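Local coordinates for MHC class I antigen (Anolis carolinensis, PDB 7CPO), which probably presents short peptides to T cells as the heavy chain of a class I complex with beta2-microglobulin, at residues C261-D266 against N270-A275; D31-V36 against K178-R183; P50-V55 against P60-R65; R75-H80 against H95-M100. One frame throughout, in Å; residues are numbered along the deposited sequence.

Interaction 1 of 4, residues C261-D266 against N270-A275; sequences CHVEHD and NPVDVA
His262 and Asp273 sit opposite each other as a non-hydrogen-bonded antiparallel pair, and their side chains run alongside, pointing the same way. A chi1 of -179° carries the His262 ring out beside its carbonyl carbon, which brings ND1 to Asp273. The bond from His262 ND1 to Asp273 OD1 is 2.7 Å long and nearly straight, 167° at the hydrogen. OD1 lies in the plane of the imidazole, yet the ring approaches from above the carboxylate plane. Further round the ring, His262 CE1 rests 3.6 Å from Pro271 CB. This is the outer, solvent side: Asp273 and Pro271 are exposed, and His262 partly so.

The other face is apolar, with Cys261 and Val263 buried and Val272 and Val274 beside them. Here Val263 CB meets Val272 CG2 at 3.7 Å, the methyl lying between its own backbone N and carbonyl carbon. Between main chains, Val274 N reaches Cys261 O at 2.9 Å, whereas the return bond is modelled too short for its length to be trusted; Val263 N reaches Val272 O at 3.0 Å, and Val272 N reaches Val263 O at 3.2 Å.

This is the closing hairpin of the immunoglobulin C1-set domain. Strand 259-264 has strand 216-221 on its other flank, while 272-274 is the sheet's outermost strand. Across the sandwich, Val263 and Val274 pack on strand 188-193, and Cys261 is disulfide-bonded to Cys205 of strand 201-210.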
# COMPACT_ATOMS: atom_id res chain seq x y z
N CYS A 261 -2.46 3.20 27.57
CA CYS A 261 -2.06 3.14 26.17
C CYS A 261 -1.36 4.46 25.81
O CYS A 261 -1.97 5.53 25.87
CB CYS A 261 -3.26 2.89 25.27
SG CYS A 261 -2.86 2.97 23.53
N HIS A 262 -0.08 4.37 25.46
CA HIS A 262 0.75 5.55 25.20
C HIS A 262 0.92 5.75 23.69
O HIS A 262 1.32 4.83 22.97
CB HIS A 262 2.12 5.39 25.87
CG HIS A 262 3.02 6.56 25.66
ND1 HIS A 262 3.01 7.65 26.50
CD2 HIS A 262 3.95 6.82 24.72
CE1 HIS A 262 3.90 8.53 26.08
NE2 HIS A 262 4.48 8.05 25.00
N VAL A 263 0.64 6.98 23.22
CA VAL A 263 0.56 7.28 21.79
C VAL A 263 1.32 8.57 21.50
O VAL A 263 1.06 9.60 22.13
CB VAL A 263 -0.90 7.39 21.31
CG1 VAL A 263 -0.95 7.74 19.82
CG2 VAL A 263 -1.66 6.11 21.58
N GLU A 264 2.24 8.52 20.53
CA GLU A 264 2.98 9.70 20.08
C GLU A 264 2.77 9.87 18.58
O GLU A 264 2.89 8.91 17.82
CB GLU A 264 4.48 9.59 20.41
N HIS A 265 2.47 11.11 18.17
CA HIS A 265 2.13 11.38 16.78
C HIS A 265 2.26 12.87 16.52
O HIS A 265 2.10 13.69 17.43
CB HIS A 265 0.71 10.90 16.48
CG HIS A 265 0.35 10.92 15.03
ND1 HIS A 265 -0.22 12.01 14.41
CD2 HIS A 265 0.47 9.97 14.07
CE1 HIS A 265 -0.45 11.73 13.14
NE2 HIS A 265 -0.04 10.50 12.91
N ASP A 266 2.51 13.22 15.24
CA ASP A 266 2.57 14.63 14.85
C ASP A 266 1.30 15.41 15.21
O ASP A 266 1.35 16.63 15.42
CB ASP A 266 2.82 14.76 13.35
CG ASP A 266 4.24 14.37 12.94
OD1 ASP A 266 5.06 13.99 13.81
OD2 ASP A 266 4.52 14.46 11.73
N ASN A 270 1.55 17.07 22.78
CA ASN A 270 2.02 16.21 23.87
C ASN A 270 1.57 14.78 23.65
O ASN A 270 0.48 14.56 23.13
CB ASN A 270 1.50 16.68 25.24
CG ASN A 270 1.34 18.17 25.32
OD1 ASN A 270 2.33 18.91 25.38
ND2 ASN A 270 0.09 18.64 25.31
N PRO A 271 2.35 13.78 24.04
CA PRO A 271 1.86 12.40 23.95
C PRO A 271 0.65 12.22 24.86
O PRO A 271 0.49 12.93 25.85
CB PRO A 271 3.06 11.56 24.42
CG PRO A 271 4.26 12.47 24.30
CD PRO A 271 3.72 13.85 24.58
N VAL A 272 -0.22 11.27 24.50
CA VAL A 272 -1.38 10.93 25.33
C VAL A 272 -1.15 9.57 25.97
O VAL A 272 -0.46 8.70 25.43
CB VAL A 272 -2.70 10.93 24.53
CG1 VAL A 272 -2.93 12.27 23.87
CG2 VAL A 272 -2.72 9.81 23.51
N ASP A 273 -1.74 9.40 27.16
CA ASP A 273 -1.71 8.14 27.90
C ASP A 273 -3.15 7.83 28.32
O ASP A 273 -3.71 8.54 29.16
CB ASP A 273 -0.81 8.22 29.14
CG ASP A 273 0.62 8.54 28.80
OD1 ASP A 273 1.43 7.59 28.73
OD2 ASP A 273 0.92 9.73 28.59
N VAL A 274 -3.72 6.79 27.74
CA VAL A 274 -5.14 6.47 27.92
C VAL A 274 -5.26 5.14 28.66
O VAL A 274 -4.66 4.14 28.27
CB VAL A 274 -5.86 6.44 26.56
CG1 VAL A 274 -7.36 6.52 26.75
CG2 VAL A 274 -5.40 7.60 25.71
N ALA A 275 -6.04 5.15 29.74
CA ALA A 275 -6.37 3.97 30.53
C ALA A 275 -7.81 3.56 30.28
O ALA A 275 -8.59 4.28 29.65
CB ALA A 275 -6.17 4.24 32.03

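Interaction 2 of 4, residues D31-V36 against K178-R183; sequences DDQEFV and KETLLR
Gln33 reaches out from its strand across the side chain of Leu181, the two running at a slant to each other. With CG anti to the backbone N (chi1 -178°) and the chain extended beyond it, Gln33 passes over the Leu181 methyl CD2. That one methyl touches both ends of the glutamine, Gln33 CB at 3.8 Å and the amide nitrogen NE2 at 3.5 Å. The Thr180 side chain crosses that of Gln33 at about a right angle. Its OG1 stands 3.5 Å from Gln33 OE1, a long, weak hydrogen bond that is not settled, since Gly177 O is also within weak reach of that proton. The stronger partner of OE1 is the indole NE1 of Trp51.

In the class I peptide-binding platform, strand 33-39 belongs to the eight-stranded floor, and helix 178-181 is the last short helix before the chain passes to the immunoglobulin domain. Just after that helix, Arg183 turns back and donates from NH1 to Thr180 O at 2.9 Å, the oxygen lying in the guanidinium plane. Its NE pairs with Glu185, and Tyr211 makes a cation-pi contact with it. One water bridges the two segments, donating to Leu181 O at 2.6 Å and weakly to Asp31 OD2, a carboxylate oxygen that also binds His5 ND1.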
# COMPACT_ATOMS: atom_id res chain seq x y z
N ASP A 31 4.12 10.14 -1.25
CA ASP A 31 4.07 9.87 0.20
C ASP A 31 2.85 9.04 0.58
O ASP A 31 2.03 9.45 1.41
CB ASP A 31 4.04 11.16 1.01
CG ASP A 31 5.28 11.97 0.88
OD1 ASP A 31 6.32 11.40 0.51
OD2 ASP A 31 5.20 13.18 1.16
N ASP A 32 2.72 7.88 -0.05
CA ASP A 32 1.59 6.97 0.19
C ASP A 32 0.20 7.64 0.05
O ASP A 32 -0.80 7.08 0.50
CB ASP A 32 1.71 6.22 1.54
CG ASP A 32 1.52 7.10 2.78
OD1 ASP A 32 0.55 7.90 2.85
OD2 ASP A 32 2.35 6.99 3.71
N GLN A 33 0.10 8.81 -0.60
CA GLN A 33 -1.18 9.27 -1.15
C GLN A 33 -1.21 8.94 -2.64
O GLN A 33 -0.33 9.38 -3.39
CB GLN A 33 -1.40 10.77 -0.96
CG GLN A 33 -2.73 11.27 -1.47
CD GLN A 33 -3.07 12.69 -0.99
OE1 GLN A 33 -3.62 13.51 -1.74
NE2 GLN A 33 -2.71 12.99 0.27
N GLU A 34 -2.18 8.15 -3.06
CA GLU A 34 -2.28 7.83 -4.48
C GLU A 34 -2.79 9.05 -5.23
O GLU A 34 -3.74 9.70 -4.80
CB GLU A 34 -3.20 6.64 -4.68
CG GLU A 34 -3.47 6.34 -6.13
CD GLU A 34 -4.46 5.21 -6.33
OE1 GLU A 34 -4.85 4.58 -5.33
OE2 GLU A 34 -4.83 4.95 -7.49
N PHE A 35 -2.14 9.42 -6.33
CA PHE A 35 -2.59 10.59 -7.07
C PHE A 35 -2.92 10.32 -8.53
O PHE A 35 -3.69 11.09 -9.11
CB PHE A 35 -1.56 11.73 -6.97
CG PHE A 35 -0.29 11.53 -7.80
CD1 PHE A 35 -0.11 12.18 -9.02
CD2 PHE A 35 0.75 10.75 -7.31
CE1 PHE A 35 1.05 12.03 -9.76
CE2 PHE A 35 1.91 10.59 -8.04
CZ PHE A 35 2.06 11.22 -9.27
N VAL A 36 -2.41 9.23 -9.12
CA VAL A 36 -2.75 8.86 -10.49
C VAL A 36 -2.87 7.35 -10.54
O VAL A 36 -2.28 6.64 -9.73
CB VAL A 36 -1.71 9.35 -11.53
CG1 VAL A 36 -1.80 10.87 -11.74
CG2 VAL A 36 -0.29 8.92 -11.11
N LYS A 178 -0.00 20.33 -1.33
CA LYS A 178 0.48 20.52 0.04
C LYS A 178 -0.66 20.53 1.06
O LYS A 178 -0.49 20.04 2.19
CB LYS A 178 1.28 21.82 0.13
CG LYS A 178 0.49 23.08 -0.30
CD LYS A 178 1.44 24.26 -0.44
CE LYS A 178 0.76 25.47 -1.07
NZ LYS A 178 -0.22 26.15 -0.19
N GLU A 179 -1.81 21.10 0.70
CA GLU A 179 -2.91 21.24 1.66
C GLU A 179 -3.37 19.89 2.17
O GLU A 179 -3.75 19.77 3.34
CB GLU A 179 -4.08 22.00 1.04
CG GLU A 179 -3.67 23.21 0.18
CD GLU A 179 -3.07 22.86 -1.24
OE1 GLU A 179 -3.28 21.74 -1.80
OE2 GLU A 179 -2.37 23.75 -1.80
N THR A 180 -3.35 18.86 1.34
CA THR A 180 -3.70 17.53 1.83
C THR A 180 -2.50 16.63 2.06
O THR A 180 -2.54 15.79 2.97
CB THR A 180 -4.70 16.86 0.88
OG1 THR A 180 -4.11 16.71 -0.42
CG2 THR A 180 -5.94 17.71 0.73
N LEU A 181 -1.41 16.81 1.30
CA LEU A 181 -0.24 15.95 1.46
C LEU A 181 0.49 16.20 2.78
O LEU A 181 1.09 15.27 3.34
CB LEU A 181 0.72 16.15 0.29
CG LEU A 181 0.27 15.61 -1.06
CD1 LEU A 181 1.13 16.23 -2.17
CD2 LEU A 181 0.36 14.09 -1.06
N LEU A 182 0.45 17.43 3.28
CA LEU A 182 1.21 17.80 4.46
C LEU A 182 0.31 18.11 5.65
O LEU A 182 0.78 18.68 6.64
CB LEU A 182 2.12 18.99 4.12
CG LEU A 182 2.93 18.72 2.84
CD1 LEU A 182 3.68 19.94 2.39
CD2 LEU A 182 3.86 17.53 2.99
N ARG A 183 -0.96 17.74 5.58
CA ARG A 183 -1.87 17.93 6.69
C ARG A 183 -1.53 16.96 7.83
O ARG A 183 -0.77 15.99 7.66
CB ARG A 183 -3.31 17.71 6.24
CG ARG A 183 -3.71 16.23 6.15
CD ARG A 183 -5.05 16.08 5.44
NE ARG A 183 -5.64 14.75 5.60
CZ ARG A 183 -5.24 13.65 4.98
NH1 ARG A 183 -4.21 13.68 4.13
NH2 ARG A 183 -5.86 12.51 5.20
O HOH W 1 3.12 13.63 3.71

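Interaction 3 of 4, residues P50-V55 against P60-R65; sequences PWISKV and PDYWER
Tyr62 drives its side chain in beneath Val55 and toward Ile52, extended away from its amide nitrogen (chi1 -177°). At its base, Tyr62 CB touches Val55 CG1 at 3.8 Å. At the ring, CG and CD2 of Tyr62 both lie 3.5 Å from that same methyl, which sits over one face and displaced toward the rim. The geometry is that of a CH-pi contact, the methyl 25° off the ring normal. On the other ortho carbon the second branch takes over, Val55 CG2 lying 3.6 Å from Tyr62 CD1. Tyr62 CE2 has Val55 CG1 and Tyr62 CE1 has Val55 CG2, each at 4.0 Å, and Tyr62 CZ has Ile52 CD1 at 4.3 Å. At the tip, Tyr62 OH has Ile52 CD1 at 4.0 Å, but its hydrogen-bond partners are the hydroxyls of Tyr173 and Tyr45.

Next along the helix, Trp63 lies against Tyr62, whose CD2 stands over the centre of the indole. Two branches of Ile52, CG1 and CG2, meet Trp63 CH2, each 3.8 Å away, CG2 at the edge in the indole plane.

The 3-10 turn before helix 62-87 is packed on the helix's first turn, at the end of the groove where Tyr62 and Tyr173 recall the A-pocket tyrosines of class I molecules. Carbon contact and shape join the segments; the rings' polar ends, satisfied outside (Trp63 NE1 by Glu56), probably help set their orientation.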
# COMPACT_ATOMS: atom_id res chain seq x y z
N PRO A 50 -7.87 15.82 -6.40
CA PRO A 50 -8.21 17.07 -7.11
C PRO A 50 -6.99 17.90 -7.50
O PRO A 50 -7.04 18.63 -8.49
CB PRO A 50 -9.08 17.82 -6.09
CG PRO A 50 -9.59 16.78 -5.17
CD PRO A 50 -8.48 15.77 -5.06
N TRP A 51 -5.90 17.80 -6.76
CA TRP A 51 -4.85 18.78 -6.94
C TRP A 51 -3.97 18.51 -8.15
O TRP A 51 -3.30 19.43 -8.63
CB TRP A 51 -3.99 18.87 -5.66
CG TRP A 51 -3.40 17.58 -5.11
CD1 TRP A 51 -3.82 16.88 -4.00
CD2 TRP A 51 -2.24 16.87 -5.60
NE1 TRP A 51 -3.01 15.79 -3.78
CE2 TRP A 51 -2.03 15.76 -4.74
CE3 TRP A 51 -1.37 17.06 -6.68
CZ2 TRP A 51 -0.99 14.83 -4.94
CZ3 TRP A 51 -0.32 16.14 -6.88
CH2 TRP A 51 -0.15 15.05 -6.01
N ILE A 52 -3.98 17.28 -8.69
CA ILE A 52 -3.10 16.98 -9.82
C ILE A 52 -3.55 17.69 -11.10
O ILE A 52 -2.74 17.86 -12.02
CB ILE A 52 -2.96 15.45 -10.02
CG1 ILE A 52 -1.90 15.11 -11.08
CG2 ILE A 52 -4.31 14.80 -10.36
CD1 ILE A 52 -0.58 15.76 -10.87
N SER A 53 -4.80 18.17 -11.17
CA SER A 53 -5.19 18.90 -12.37
C SER A 53 -4.45 20.23 -12.49
O SER A 53 -4.42 20.82 -13.58
CB SER A 53 -6.70 19.15 -12.41
OG SER A 53 -7.11 19.99 -11.35
N LYS A 54 -3.83 20.71 -11.42
CA LYS A 54 -3.02 21.92 -11.54
C LYS A 54 -1.87 21.76 -12.53
O LYS A 54 -1.31 22.76 -12.99
CB LYS A 54 -2.48 22.31 -10.17
CG LYS A 54 -3.53 22.69 -9.14
CD LYS A 54 -2.80 23.11 -7.86
CE LYS A 54 -3.78 23.38 -6.74
NZ LYS A 54 -3.09 23.58 -5.45
N VAL A 55 -1.51 20.52 -12.88
CA VAL A 55 -0.45 20.31 -13.87
C VAL A 55 -0.86 20.78 -15.26
O VAL A 55 -0.01 20.86 -16.15
CB VAL A 55 -0.05 18.82 -13.90
CG1 VAL A 55 -1.05 18.01 -14.70
CG2 VAL A 55 1.32 18.66 -14.45
N PRO A 60 -0.61 21.06 -20.66
CA PRO A 60 -1.93 20.56 -21.07
C PRO A 60 -1.88 19.18 -21.71
O PRO A 60 -2.94 18.57 -21.87
CB PRO A 60 -2.42 21.63 -22.06
CG PRO A 60 -1.14 22.21 -22.61
CD PRO A 60 -0.19 22.24 -21.45
N ASP A 61 -0.70 18.66 -22.04
CA ASP A 61 -0.58 17.34 -22.65
C ASP A 61 -0.24 16.25 -21.65
O ASP A 61 -0.05 15.09 -22.06
CB ASP A 61 0.48 17.36 -23.75
CG ASP A 61 0.17 18.39 -24.83
OD1 ASP A 61 0.74 19.50 -24.78
OD2 ASP A 61 -0.66 18.08 -25.72
N TYR A 62 -0.18 16.59 -20.36
CA TYR A 62 0.20 15.65 -19.31
C TYR A 62 -0.56 14.33 -19.39
O TYR A 62 0.04 13.25 -19.31
CB TYR A 62 -0.04 16.33 -17.96
CG TYR A 62 0.37 15.53 -16.75
CD1 TYR A 62 1.69 15.54 -16.29
CD2 TYR A 62 -0.57 14.79 -16.03
CE1 TYR A 62 2.06 14.83 -15.15
CE2 TYR A 62 -0.21 14.08 -14.89
CZ TYR A 62 1.11 14.11 -14.45
OH TYR A 62 1.46 13.39 -13.34
N TRP A 63 -1.88 14.39 -19.55
CA TRP A 63 -2.68 13.17 -19.51
C TRP A 63 -2.48 12.31 -20.76
O TRP A 63 -2.42 11.08 -20.66
CB TRP A 63 -4.16 13.53 -19.29
CG TRP A 63 -4.32 14.32 -18.02
CD1 TRP A 63 -4.64 15.65 -17.91
CD2 TRP A 63 -4.09 13.85 -16.68
NE1 TRP A 63 -4.66 16.02 -16.58
CE2 TRP A 63 -4.31 14.94 -15.81
CE3 TRP A 63 -3.74 12.61 -16.14
CZ2 TRP A 63 -4.19 14.82 -14.43
CZ3 TRP A 63 -3.63 12.50 -14.77
CH2 TRP A 63 -3.85 13.60 -13.93
N GLU A 64 -2.36 12.93 -21.93
CA GLU A 64 -2.10 12.14 -23.13
C GLU A 64 -0.72 11.50 -23.09
O GLU A 64 -0.57 10.31 -23.39
CB GLU A 64 -2.25 13.00 -24.40
CG GLU A 64 -3.64 13.51 -24.65
CD GLU A 64 -4.70 12.40 -24.72
OE1 GLU A 64 -4.47 11.35 -25.38
OE2 GLU A 64 -5.77 12.61 -24.11
N ARG A 65 0.31 12.29 -22.73
CA ARG A 65 1.67 11.74 -22.70
C ARG A 65 1.77 10.56 -21.74
O ARG A 65 2.24 9.48 -22.12
CB ARG A 65 2.68 12.84 -22.33
CG ARG A 65 4.14 12.47 -22.62
CD ARG A 65 5.01 13.72 -22.68
NE ARG A 65 4.79 14.46 -21.46
CZ ARG A 65 4.33 15.69 -21.38
NH1 ARG A 65 4.11 16.38 -22.48
NH2 ARG A 65 4.13 16.24 -20.19

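Interaction 4 of 4, residues R75-H80 against H95-M100; sequences RSFRDH and HTFQWM
Phe97 stands up from the groove floor between two side chains of the helix, showing its edge to Phe77 and a face to His80. Its chi1 of -162° turns the ring away from its own amide nitrogen and toward the helix, and CD2 of Phe97 comes over one face of Phe77, 3.5 Å from Phe77 CE2. The two rings are close to perpendicular, at 86°, with centroids 5.0 Å apart: a T-shaped pair. His80, one helical turn on, lays CB over the centre of the Phe97 ring, 4.3 Å from its centroid. The imidazole then offers its own edge in an offset edge-to-face contact, His80 CD2 lying 3.8 Å from Phe97 CE2.

Trp99, two residues further along the strand, takes up the same first torsion as Phe97. This sets the indole across the tip of Phe77, whose CZ touches both CB and CE3 of Trp99 at 3.4 Å; the two rings are inclined, neither stacked nor edge-on. All four side chains of this aromatic cluster also pack on an apolar side chain of the bound peptide, so they line the groove.

Helix 62-87 passes above strand 96-105 with the short axes 9.3 Å apart and at 133°. Strands 5-14 and 111-119 flank that strand, Phe77 resting on Val11 of one and Tyr117 of the other, while Gln98 reaches beta2-microglobulin below the floor.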
# COMPACT_ATOMS: atom_id res chain seq x y z
N ARG A 75 2.06 -2.86 -23.07
CA ARG A 75 2.43 -3.75 -24.16
C ARG A 75 3.81 -4.36 -23.95
O ARG A 75 4.02 -5.54 -24.21
CB ARG A 75 2.37 -3.01 -25.51
CG ARG A 75 0.98 -3.07 -26.15
CD ARG A 75 0.94 -2.45 -27.55
NE ARG A 75 1.39 -1.07 -27.46
CZ ARG A 75 0.60 -0.03 -27.25
NH1 ARG A 75 -0.71 -0.19 -27.17
NH2 ARG A 75 1.13 1.18 -27.14
N SER A 76 4.76 -3.56 -23.45
CA SER A 76 6.10 -4.08 -23.16
C SER A 76 6.05 -5.19 -22.12
O SER A 76 6.78 -6.18 -22.22
CB SER A 76 7.02 -2.97 -22.64
OG SER A 76 7.41 -2.06 -23.66
N PHE A 77 5.18 -5.05 -21.12
CA PHE A 77 5.13 -6.05 -20.06
C PHE A 77 4.57 -7.37 -20.58
O PHE A 77 5.05 -8.44 -20.19
CB PHE A 77 4.34 -5.52 -18.86
CG PHE A 77 5.17 -4.67 -17.92
CD1 PHE A 77 6.14 -3.81 -18.41
CD2 PHE A 77 5.01 -4.75 -16.55
CE1 PHE A 77 6.91 -3.04 -17.56
CE2 PHE A 77 5.79 -3.99 -15.70
CZ PHE A 77 6.74 -3.13 -16.22
N ARG A 78 3.59 -7.31 -21.49
CA ARG A 78 3.13 -8.55 -22.13
C ARG A 78 4.28 -9.25 -22.82
O ARG A 78 4.46 -10.47 -22.68
CB ARG A 78 2.01 -8.25 -23.13
CG ARG A 78 0.80 -7.58 -22.50
CD ARG A 78 -0.46 -7.87 -23.29
NE ARG A 78 -0.71 -6.86 -24.31
CZ ARG A 78 -1.44 -5.77 -24.09
NH1 ARG A 78 -1.97 -5.56 -22.89
NH2 ARG A 78 -1.63 -4.87 -25.06
N ASP A 79 5.08 -8.50 -23.57
CA ASP A 79 6.29 -9.06 -24.16
C ASP A 79 7.24 -9.60 -23.09
O ASP A 79 7.83 -10.67 -23.27
CB ASP A 79 7.01 -8.00 -24.99
CG ASP A 79 6.42 -7.84 -26.36
OD1 ASP A 79 5.24 -8.20 -26.55
OD2 ASP A 79 7.14 -7.33 -27.24
N HIS A 80 7.41 -8.88 -21.98
CA HIS A 80 8.36 -9.33 -20.97
C HIS A 80 7.92 -10.67 -20.40
O HIS A 80 8.71 -11.62 -20.33
CB HIS A 80 8.53 -8.30 -19.84
CG HIS A 80 9.24 -7.05 -20.25
ND1 HIS A 80 9.88 -6.92 -21.46
CD2 HIS A 80 9.38 -5.86 -19.62
CE1 HIS A 80 10.40 -5.71 -21.55
NE2 HIS A 80 10.11 -5.05 -20.45
N HIS A 95 1.77 -16.23 -14.14
CA HIS A 95 3.02 -15.60 -13.77
C HIS A 95 2.80 -14.10 -13.60
O HIS A 95 1.82 -13.54 -14.10
CB HIS A 95 4.10 -15.87 -14.83
CG HIS A 95 4.36 -17.32 -15.03
ND1 HIS A 95 4.98 -18.11 -14.08
CD2 HIS A 95 4.07 -18.14 -16.07
CE1 HIS A 95 5.06 -19.35 -14.53
NE2 HIS A 95 4.52 -19.39 -15.74
N THR A 96 3.72 -13.46 -12.89
CA THR A 96 3.61 -12.06 -12.52
C THR A 96 4.88 -11.30 -12.89
O THR A 96 5.98 -11.79 -12.68
CB THR A 96 3.34 -11.92 -11.03
OG1 THR A 96 2.14 -12.63 -10.72
CG2 THR A 96 3.12 -10.46 -10.66
N PHE A 97 4.71 -10.09 -13.41
CA PHE A 97 5.82 -9.17 -13.60
C PHE A 97 5.49 -7.84 -12.92
O PHE A 97 4.41 -7.29 -13.12
CB PHE A 97 6.10 -8.95 -15.08
CG PHE A 97 7.44 -8.37 -15.34
CD1 PHE A 97 8.58 -9.17 -15.25
CD2 PHE A 97 7.58 -7.03 -15.67
CE1 PHE A 97 9.84 -8.63 -15.49
CE2 PHE A 97 8.83 -6.50 -15.91
CZ PHE A 97 9.96 -7.29 -15.82
N GLN A 98 6.42 -7.34 -12.11
CA GLN A 98 6.22 -6.13 -11.33
C GLN A 98 7.40 -5.18 -11.54
O GLN A 98 8.54 -5.61 -11.72
CB GLN A 98 6.10 -6.40 -9.83
CG GLN A 98 4.78 -6.99 -9.34
CD GLN A 98 4.95 -7.60 -7.94
OE1 GLN A 98 5.51 -8.69 -7.80
NE2 GLN A 98 4.49 -6.89 -6.90
N TRP A 99 7.10 -3.89 -11.51
CA TRP A 99 8.07 -2.83 -11.73
C TRP A 99 7.79 -1.75 -10.70
O TRP A 99 6.66 -1.28 -10.61
CB TRP A 99 7.93 -2.28 -13.15
CG TRP A 99 8.83 -1.13 -13.58
CD1 TRP A 99 10.10 -0.84 -13.17
CD2 TRP A 99 8.50 -0.15 -14.58
NE1 TRP A 99 10.58 0.27 -13.84
CE2 TRP A 99 9.61 0.71 -14.71
CE3 TRP A 99 7.36 0.09 -15.37
CZ2 TRP A 99 9.62 1.80 -15.59
CZ3 TRP A 99 7.37 1.17 -16.25
CH2 TRP A 99 8.49 2.01 -16.35
N MET A 100 8.80 -1.39 -9.91
CA MET A 100 8.65 -0.24 -9.03
C MET A 100 9.81 0.72 -9.27
O MET A 100 10.96 0.31 -9.45
CB MET A 100 8.55 -0.63 -7.52
CG MET A 100 9.64 -1.52 -6.99
SD MET A 100 9.32 -2.11 -5.29
CE MET A 100 9.44 -0.59 -4.35

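Starting from the N terminus, strand 33-39 opens the widest loop, which closes only when segment 178-183 returns to it in interaction 2. Two shorter loops nest inside that one, in series. Interaction 3 closes the turn leading into helix 62-87, and interaction 4 brings the middle of that helix down onto the sheet that interaction 2 also reaches. Interactions 2 and 3 touch, chiefly through Trp51, which packs on Phe35 and Thr180; their centres are 16 Å apart. After that large loop closes, the chain enters the immunoglobulin domain, where interaction 1 forms a separate hairpin, its centre about 44 Å from that of interaction 4.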